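Local coordinates for hypothetical protein, IPT/TIG domain protein (Bacteroides ovatus, PDB 4HW6) that is of unknown function but probably binds carbohydrate or another nutrient, pairing an IPT/TIG domain with a six-bladed beta-propeller, at residues 18-23 and 41-46; 12-17 and 92-97; 202-207 and 226-231. All blocks are in the same frame, centred on the assembly; numbering follows the deposited sequence.

Contact 1: 18-23 and 41-46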
# COMPACT_ATOMS: atom_id res chain seq x y z
N GLU A 18 -32.26 35.02 -13.28
CA GLU A 18 -31.95 34.81 -11.87
C GLU A 18 -30.83 33.80 -11.70
O GLU A 18 -30.66 32.90 -12.51
CB GLU A 18 -33.17 34.29 -11.13
CG GLU A 18 -34.35 35.25 -11.08
CD GLU A 18 -35.45 34.76 -10.14
OE1 GLU A 18 -35.43 33.57 -9.75
OE2 GLU A 18 -36.33 35.57 -9.80
N GLU A 19 -30.08 33.94 -10.60
CA GLU A 19 -29.02 33.00 -10.27
C GLU A 19 -29.61 31.69 -9.76
O GLU A 19 -30.74 31.64 -9.28
CB GLU A 19 -28.08 33.59 -9.22
CG GLU A 19 -27.32 34.84 -9.67
CD GLU A 19 -26.58 34.63 -10.99
OE1 GLU A 19 -25.67 33.77 -11.04
OE2 GLU A 19 -26.90 35.33 -11.98
N ILE A 20 -28.84 30.61 -9.88
CA ILE A 20 -29.19 29.38 -9.19
C ILE A 20 -28.60 29.45 -7.79
O ILE A 20 -27.40 29.69 -7.62
CB ILE A 20 -28.70 28.14 -9.95
CG1 ILE A 20 -29.49 27.98 -11.25
CG2 ILE A 20 -28.82 26.89 -9.09
CD1 ILE A 20 -28.94 26.91 -12.17
N VAL A 21 -29.44 29.27 -6.78
CA VAL A 21 -29.01 29.29 -5.39
C VAL A 21 -29.15 27.88 -4.84
O VAL A 21 -30.19 27.24 -5.02
CB VAL A 21 -29.85 30.25 -4.54
CG1 VAL A 21 -29.28 30.34 -3.13
CG2 VAL A 21 -29.90 31.63 -5.19
N VAL A 22 -28.08 27.36 -4.24
CA VAL A 22 -28.14 26.07 -3.60
C VAL A 22 -28.06 26.38 -2.10
O VAL A 22 -27.01 26.78 -1.60
CB VAL A 22 -27.01 25.13 -4.09
CG1 VAL A 22 -27.23 23.72 -3.54
CG2 VAL A 22 -26.94 25.13 -5.62
N GLU A 23 -29.20 26.24 -1.41
CA GLU A 23 -29.31 26.64 -0.01
C GLU A 23 -28.81 25.55 0.91
O GLU A 23 -28.03 25.80 1.82
CB GLU A 23 -30.76 26.97 0.35
N ARG A 41 -33.02 27.68 -5.14
CA ARG A 41 -33.86 28.45 -6.07
C ARG A 41 -33.43 28.26 -7.51
O ARG A 41 -32.24 28.20 -7.81
CB ARG A 41 -33.83 29.96 -5.76
CG ARG A 41 -33.99 30.36 -4.30
CD ARG A 41 -35.10 31.39 -4.13
NE ARG A 41 -36.41 30.73 -4.13
CZ ARG A 41 -37.59 31.36 -4.18
NH1 ARG A 41 -38.71 30.64 -4.17
NH2 ARG A 41 -37.66 32.68 -4.26
N ASN A 42 -34.43 28.23 -8.40
CA ASN A 42 -34.23 28.36 -9.85
C ASN A 42 -33.58 27.14 -10.50
O ASN A 42 -32.74 27.26 -11.39
CB ASN A 42 -33.45 29.65 -10.18
CG ASN A 42 -33.65 30.13 -11.62
OD1 ASN A 42 -34.69 29.87 -12.24
ND2 ASN A 42 -32.66 30.83 -12.15
N PHE A 43 -34.00 25.95 -10.05
CA PHE A 43 -33.54 24.68 -10.60
C PHE A 43 -34.32 24.29 -11.86
O PHE A 43 -33.93 23.37 -12.59
CB PHE A 43 -33.69 23.54 -9.59
CG PHE A 43 -32.86 23.68 -8.32
CD1 PHE A 43 -31.87 24.64 -8.18
CD2 PHE A 43 -33.10 22.83 -7.25
CE1 PHE A 43 -31.13 24.74 -7.02
CE2 PHE A 43 -32.37 22.92 -6.08
CZ PHE A 43 -31.39 23.89 -5.95
N GLY A 44 -35.44 24.97 -12.09
CA GLY A 44 -36.30 24.69 -13.24
C GLY A 44 -37.16 23.47 -12.96
O GLY A 44 -37.15 22.95 -11.85
N ASN A 45 -37.90 23.03 -13.97
CA ASN A 45 -38.82 21.89 -13.82
C ASN A 45 -38.60 20.82 -14.88
O ASN A 45 -39.51 20.05 -15.20
CB ASN A 45 -40.27 22.38 -13.84
CG ASN A 45 -40.67 23.02 -15.16
OD1 ASN A 45 -40.04 22.79 -16.19
ND2 ASN A 45 -41.72 23.83 -15.13
N ASP A 46 -37.39 20.76 -15.43
CA ASP A 46 -37.03 19.80 -16.47
C ASP A 46 -35.79 19.02 -16.05
O ASP A 46 -34.69 19.58 -15.97
CB ASP A 46 -36.79 20.54 -17.79
CG ASP A 46 -36.67 19.61 -18.98
OD1 ASP A 46 -36.39 18.41 -18.79
OD2 ASP A 46 -36.84 20.10 -20.12
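Val-21 and Arg-41 face each other as an antiparallel hydrogen-bonded pair, their CA atoms 5.0 Å apart. Arg-41 N donates to Val-21 O over 2.9 Å, and the return bond from Val-21 N to Arg-41 O is longer at 3.2 Å; both are fairly straight, with angles of 159° and 160° at the hydrogen. Arg-41 O also receives a CA-H...O contact from Ile-20, so two neighbouring residues converge on one carbonyl. Asn-42 and Phe-43 follow this pair. Val-21 and Arg-41 send their side chains to the same side of the sheet, where Val-21 CB lies beside the CG methylene of Arg-41; the arginine chain then bends and carries its guanidinium away. On the other side Ile-20 and Val-22 meet Phe-43. The CG2 methyl of Ile-20 sits near the ring plane at the edge, 3.8 Å from Phe-43 CE1, while Val-22 CG2 approaches the same corner more distantly and obliquely. Ile-20 CG1 presses on the backbone, 3.3 Å from Asn-42 O, a buried carbonyl with no polar partner in the model. Asn-42 reaches back along the first segment: with CG anti to its own N (chi1 -159°), its CB lies by Glu-19 O and its amide ND2 comes to 2.9 Å from Glu-18 O. The other end of that amide, OD1, probably accepts from Asn-15 N, so both ends of the amide face the loop that leads into strand 21-30. The contact lies where strand 21-30 begins and strand 35-41 finishes, in the mixed sheet of the IPT/TIG domain; Ile-20 packs on Val-86, and Val-22 and Phe-43 on Val-84, of strand 82-87.

Contact 2: 12-17 and 92-97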
# COMPACT_ATOMS: atom_id res chain seq x y z
N THR A 12 -41.68 25.48 -10.59
CA THR A 12 -41.43 26.74 -11.32
C THR A 12 -40.48 26.55 -12.51
O THR A 12 -39.45 25.89 -12.38
CB THR A 12 -40.80 27.80 -10.40
OG1 THR A 12 -41.30 27.66 -9.06
CG2 THR A 12 -41.09 29.21 -10.91
N PRO A 13 -40.82 27.13 -13.69
CA PRO A 13 -39.89 27.11 -14.83
C PRO A 13 -38.61 27.90 -14.56
O PRO A 13 -38.63 28.89 -13.81
CB PRO A 13 -40.70 27.78 -15.96
CG PRO A 13 -42.12 27.72 -15.54
CD PRO A 13 -42.12 27.74 -14.04
N PHE A 14 -37.49 27.45 -15.14
CA PHE A 14 -36.21 28.13 -14.98
C PHE A 14 -36.28 29.58 -15.47
O PHE A 14 -36.84 29.86 -16.52
CB PHE A 14 -35.12 27.36 -15.76
CG PHE A 14 -33.79 28.04 -15.75
CD1 PHE A 14 -33.02 28.08 -14.60
CD2 PHE A 14 -33.31 28.66 -16.90
CE1 PHE A 14 -31.79 28.71 -14.60
CE2 PHE A 14 -32.08 29.29 -16.90
CZ PHE A 14 -31.32 29.32 -15.74
N ASN A 15 -35.75 30.51 -14.67
CA ASN A 15 -35.71 31.93 -15.02
C ASN A 15 -34.26 32.31 -15.33
O ASN A 15 -33.43 32.35 -14.42
CB ASN A 15 -36.24 32.79 -13.88
CG ASN A 15 -36.35 34.27 -14.25
OD1 ASN A 15 -35.70 34.74 -15.20
ND2 ASN A 15 -37.18 35.00 -13.52
N PRO A 16 -33.96 32.59 -16.62
CA PRO A 16 -32.56 32.87 -16.99
C PRO A 16 -32.01 34.20 -16.45
O PRO A 16 -30.80 34.42 -16.49
CB PRO A 16 -32.60 32.86 -18.53
CG PRO A 16 -34.01 33.11 -18.90
CD PRO A 16 -34.87 32.61 -17.78
N LYS A 17 -32.89 35.06 -15.95
CA LYS A 17 -32.45 36.30 -15.33
C LYS A 17 -31.86 36.10 -13.95
O LYS A 17 -31.08 36.93 -13.49
CB LYS A 17 -33.60 37.28 -15.20
CG LYS A 17 -34.22 37.69 -16.52
CD LYS A 17 -35.45 38.56 -16.30
CE LYS A 17 -35.16 39.74 -15.39
NZ LYS A 17 -36.22 40.80 -15.47
N ALA A 92 -25.76 23.91 -23.65
CA ALA A 92 -24.74 24.77 -23.04
C ALA A 92 -25.25 25.29 -21.69
O ALA A 92 -26.44 25.58 -21.54
CB ALA A 92 -24.40 25.94 -23.97
N GLU A 93 -24.35 25.41 -20.72
CA GLU A 93 -24.69 25.82 -19.36
C GLU A 93 -25.16 27.27 -19.34
O GLU A 93 -24.47 28.15 -19.85
CB GLU A 93 -23.48 25.65 -18.43
CG GLU A 93 -23.71 26.05 -16.98
CD GLU A 93 -22.47 25.81 -16.12
OE1 GLU A 93 -22.12 24.63 -15.88
OE2 GLU A 93 -21.85 26.80 -15.67
N LEU A 94 -26.34 27.51 -18.77
CA LEU A 94 -26.89 28.85 -18.64
C LEU A 94 -26.50 29.46 -17.30
O LEU A 94 -26.07 30.62 -17.24
CB LEU A 94 -28.42 28.79 -18.77
CG LEU A 94 -28.91 28.54 -20.19
CD1 LEU A 94 -30.39 28.18 -20.18
CD2 LEU A 94 -28.64 29.76 -21.06
N LYS A 95 -26.67 28.69 -16.23
CA LYS A 95 -26.35 29.12 -14.87
C LYS A 95 -25.87 27.93 -14.04
O LYS A 95 -26.19 26.78 -14.33
CB LYS A 95 -27.58 29.69 -14.15
CG LYS A 95 -28.21 30.93 -14.74
CD LYS A 95 -27.43 32.19 -14.44
CE LYS A 95 -28.14 33.40 -15.00
NZ LYS A 95 -27.48 34.65 -14.57
N SER A 96 -25.12 28.22 -12.99
CA SER A 96 -24.80 27.24 -11.99
C SER A 96 -24.65 27.92 -10.65
O SER A 96 -24.34 29.11 -10.56
CB SER A 96 -23.51 26.50 -12.34
OG SER A 96 -22.40 27.38 -12.28
N GLY A 97 -24.88 27.15 -9.60
CA GLY A 97 -24.66 27.60 -8.23
C GLY A 97 -24.03 26.47 -7.44
O GLY A 97 -24.14 25.30 -7.82
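The ring of Phe-14 meets strand 93-98 with its rim: Lys-95 CG lies in the ring plane at the edge, 3.6 Å from Phe-14 CZ. Leu-94 CD1 comes in obliquely to the adjoining corner, 3.9 Å from Phe-14 CE2, with Leu-94 CB just behind it. The aromatic group thus points into the angle between two consecutive side chains of the strand, touching a terminal methyl of the leucine and the first methylenes of the lysine. Its reach follows from chi1 of 175°, which sets CG opposite the backbone N and extends the ring toward the strand. The lysine chain runs across the phenylalanine side chain at about a right angle, bends at chi2 (-76°) and is extended from there to its amine. On the way Lys-95 CE passes 3.2 Å from Pro-16 O, so the carbonyl meets a methylene next to the charged nitrogen, whose field may favour this approach. Lys-95 NZ itself is 3.8 Å from Pro-16 O and has Glu-19 as its salt-bridge partner. The turn carrying Pro-16 is shaped from within: Asn-15 OD1 accepts from Lys-17 N over 2.9 Å, the donor standing 36° out of the carbonyl plane. Further packing of Phe-14 on Ile-20, Asn-42 and Val-86 makes the ring a link between the N-terminal chain and the sheet. Asn-15 to Lys-17 form an Asx turn, and Leu-94 with Lys-95 opposite Val-86 form a classic beta bulge, which is consistent with two successive residues of an outermost strand both pointing CB toward the same phenylalanine at the surface of an immunoglobulin-like IPT/TIG domain.

Contact 3: 202-207 and 226-231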
# COMPACT_ATOMS: atom_id res chain seq x y z
N SER A 202 24.12 -20.21 -0.66
CA SER A 202 24.80 -20.93 0.42
C SER A 202 26.33 -20.88 0.45
O SER A 202 26.95 -21.63 1.23
CB SER A 202 24.32 -22.38 0.42
OG SER A 202 24.75 -23.09 -0.73
N SER A 203 26.94 -20.00 -0.34
CA SER A 203 28.40 -19.87 -0.39
C SER A 203 28.90 -18.52 0.14
O SER A 203 28.44 -17.47 -0.30
CB SER A 203 28.92 -20.06 -1.81
OG SER A 203 30.31 -19.77 -1.86
N ASP A 204 29.87 -18.57 1.05
CA ASP A 204 30.52 -17.35 1.55
C ASP A 204 31.36 -16.66 0.48
O ASP A 204 31.70 -15.50 0.64
CB ASP A 204 31.43 -17.64 2.75
CG ASP A 204 30.65 -18.00 4.00
OD1 ASP A 204 29.81 -17.19 4.44
OD2 ASP A 204 30.89 -19.10 4.57
N THR A 205 31.69 -17.35 -0.60
CA THR A 205 32.54 -16.80 -1.62
C THR A 205 31.79 -16.38 -2.89
O THR A 205 32.41 -16.08 -3.92
CB THR A 205 33.66 -17.81 -1.98
OG1 THR A 205 33.07 -19.04 -2.45
CG2 THR A 205 34.54 -18.07 -0.75
N ASN A 206 30.47 -16.37 -2.82
CA ASN A 206 29.61 -15.95 -3.92
C ASN A 206 28.78 -14.72 -3.53
O ASN A 206 28.51 -14.46 -2.34
CB ASN A 206 28.70 -17.11 -4.33
CG ASN A 206 29.45 -18.22 -5.05
OD1 ASN A 206 30.47 -18.00 -5.67
ND2 ASN A 206 28.89 -19.42 -5.02
N THR A 207 28.33 -14.00 -4.56
CA THR A 207 27.64 -12.73 -4.40
C THR A 207 26.33 -12.92 -3.67
O THR A 207 25.55 -13.82 -3.96
CB THR A 207 27.38 -12.06 -5.77
OG1 THR A 207 28.64 -11.89 -6.45
CG2 THR A 207 26.64 -10.72 -5.63
N ASN A 226 29.94 -10.28 -1.54
CA ASN A 226 29.65 -11.65 -1.15
C ASN A 226 28.93 -11.69 0.18
O ASN A 226 29.22 -10.91 1.10
CB ASN A 226 30.94 -12.46 -1.00
CG ASN A 226 31.71 -12.59 -2.28
OD1 ASN A 226 31.16 -12.45 -3.39
ND2 ASN A 226 33.01 -12.87 -2.15
N ALA A 227 27.98 -12.61 0.30
CA ALA A 227 27.28 -12.79 1.55
C ALA A 227 26.50 -14.08 1.39
O ALA A 227 25.76 -14.25 0.43
CB ALA A 227 26.32 -11.64 1.83
N ARG A 228 26.71 -14.98 2.33
CA ARG A 228 25.99 -16.22 2.39
C ARG A 228 24.73 -16.09 3.23
O ARG A 228 24.74 -15.51 4.32
CB ARG A 228 26.92 -17.26 3.00
CG ARG A 228 26.26 -18.58 3.30
CD ARG A 228 27.31 -19.56 3.76
NE ARG A 228 26.69 -20.81 4.13
CZ ARG A 228 27.38 -21.92 4.38
NH1 ARG A 228 28.71 -21.92 4.32
NH2 ARG A 228 26.73 -23.04 4.71
N GLY A 229 23.64 -16.68 2.75
CA GLY A 229 22.37 -16.65 3.47
C GLY A 229 21.80 -15.28 3.76
O GLY A 229 21.16 -15.08 4.82
N ALA A 230 22.00 -14.34 2.85
CA ALA A 230 21.48 -12.99 3.02
C ALA A 230 19.98 -12.93 2.85
O ALA A 230 19.42 -13.59 1.94
CB ALA A 230 22.20 -12.00 2.09
N LYS A 231 19.33 -12.11 3.68
CA LYS A 231 17.86 -12.09 3.78
C LYS A 231 17.13 -10.78 3.46
O LYS A 231 15.95 -10.80 3.14
CB LYS A 231 17.45 -12.48 5.21
CG LYS A 231 17.90 -13.86 5.65
CD LYS A 231 17.36 -14.95 4.75
CE LYS A 231 17.59 -16.34 5.31
NZ LYS A 231 16.80 -17.33 4.53
O HOH W 1 30.67 -20.98 2.17
O HOH W 2 31.92 -13.41 -5.92
O HOH W 3 30.28 -10.29 -4.77
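Charge links Asp-204 to Arg-228: OD2 and NH1 form a long salt bridge at 3.6 Å, with carboxylate and guanidinium planes 47° apart. The extended arginine chain also lies against the acid, Asp-204 OD1 coming 3.2 Å from Arg-228 CB. Ser-202 O sits over one guanidinium face, 3.0 Å from Arg-228 NE, but at too poor an angle for a hydrogen bond. Among the backbones, Ala-227 N donates to Asn-206 O over 3.3 Å, and Asn-226 CA adds a CA-H...O contact to that oxygen. Three waters add to the contact. One accepts from Asp-204 N, donates to Asp-204 OD2 and accepts from Arg-228 NH1, bridging the two side chains, weakly on the arginine side. Two more donate to Asn-226 OD1; one of them lies 2.8 Å from Thr-207 OG1, while the other reaches Thr-205 O weakly. The 202-207 loop keeps its own shape through Ser-203 OG, which accepts from Thr-205 N at 3.1 Å. This is an ST turn inside a type I beta turn, Ser-203 to Asn-206, that leads into strand 207-212 beside the end of its antiparallel partner 221-226, at a solvent-facing corner of one four-stranded propeller blade.

Contacts 1 and 2 are one neighbourhood, their centres 7 Å apart, with contact 1 nested along the chain inside the loop closed by contact 2. They are joined by a salt bridge between Glu-19 OE2 and Lys-95 NZ (2.7 Å) and by a probable hydrogen bond from Asn-15 N to Asn-42 OD1 (2.7 Å). Phe-14 CD1 packs on Asn-42 O (3.3 Å) and Ile-20 CD1 on Lys-95 O (3.5 Å), so the 12-17 loop bridges the 41-46 loop and strand 93-98. Contact 3 lies in the propeller, across the chain's centre: its centre is about 74 Å from each of the others, with nearest atoms about 56 and 55 Å away.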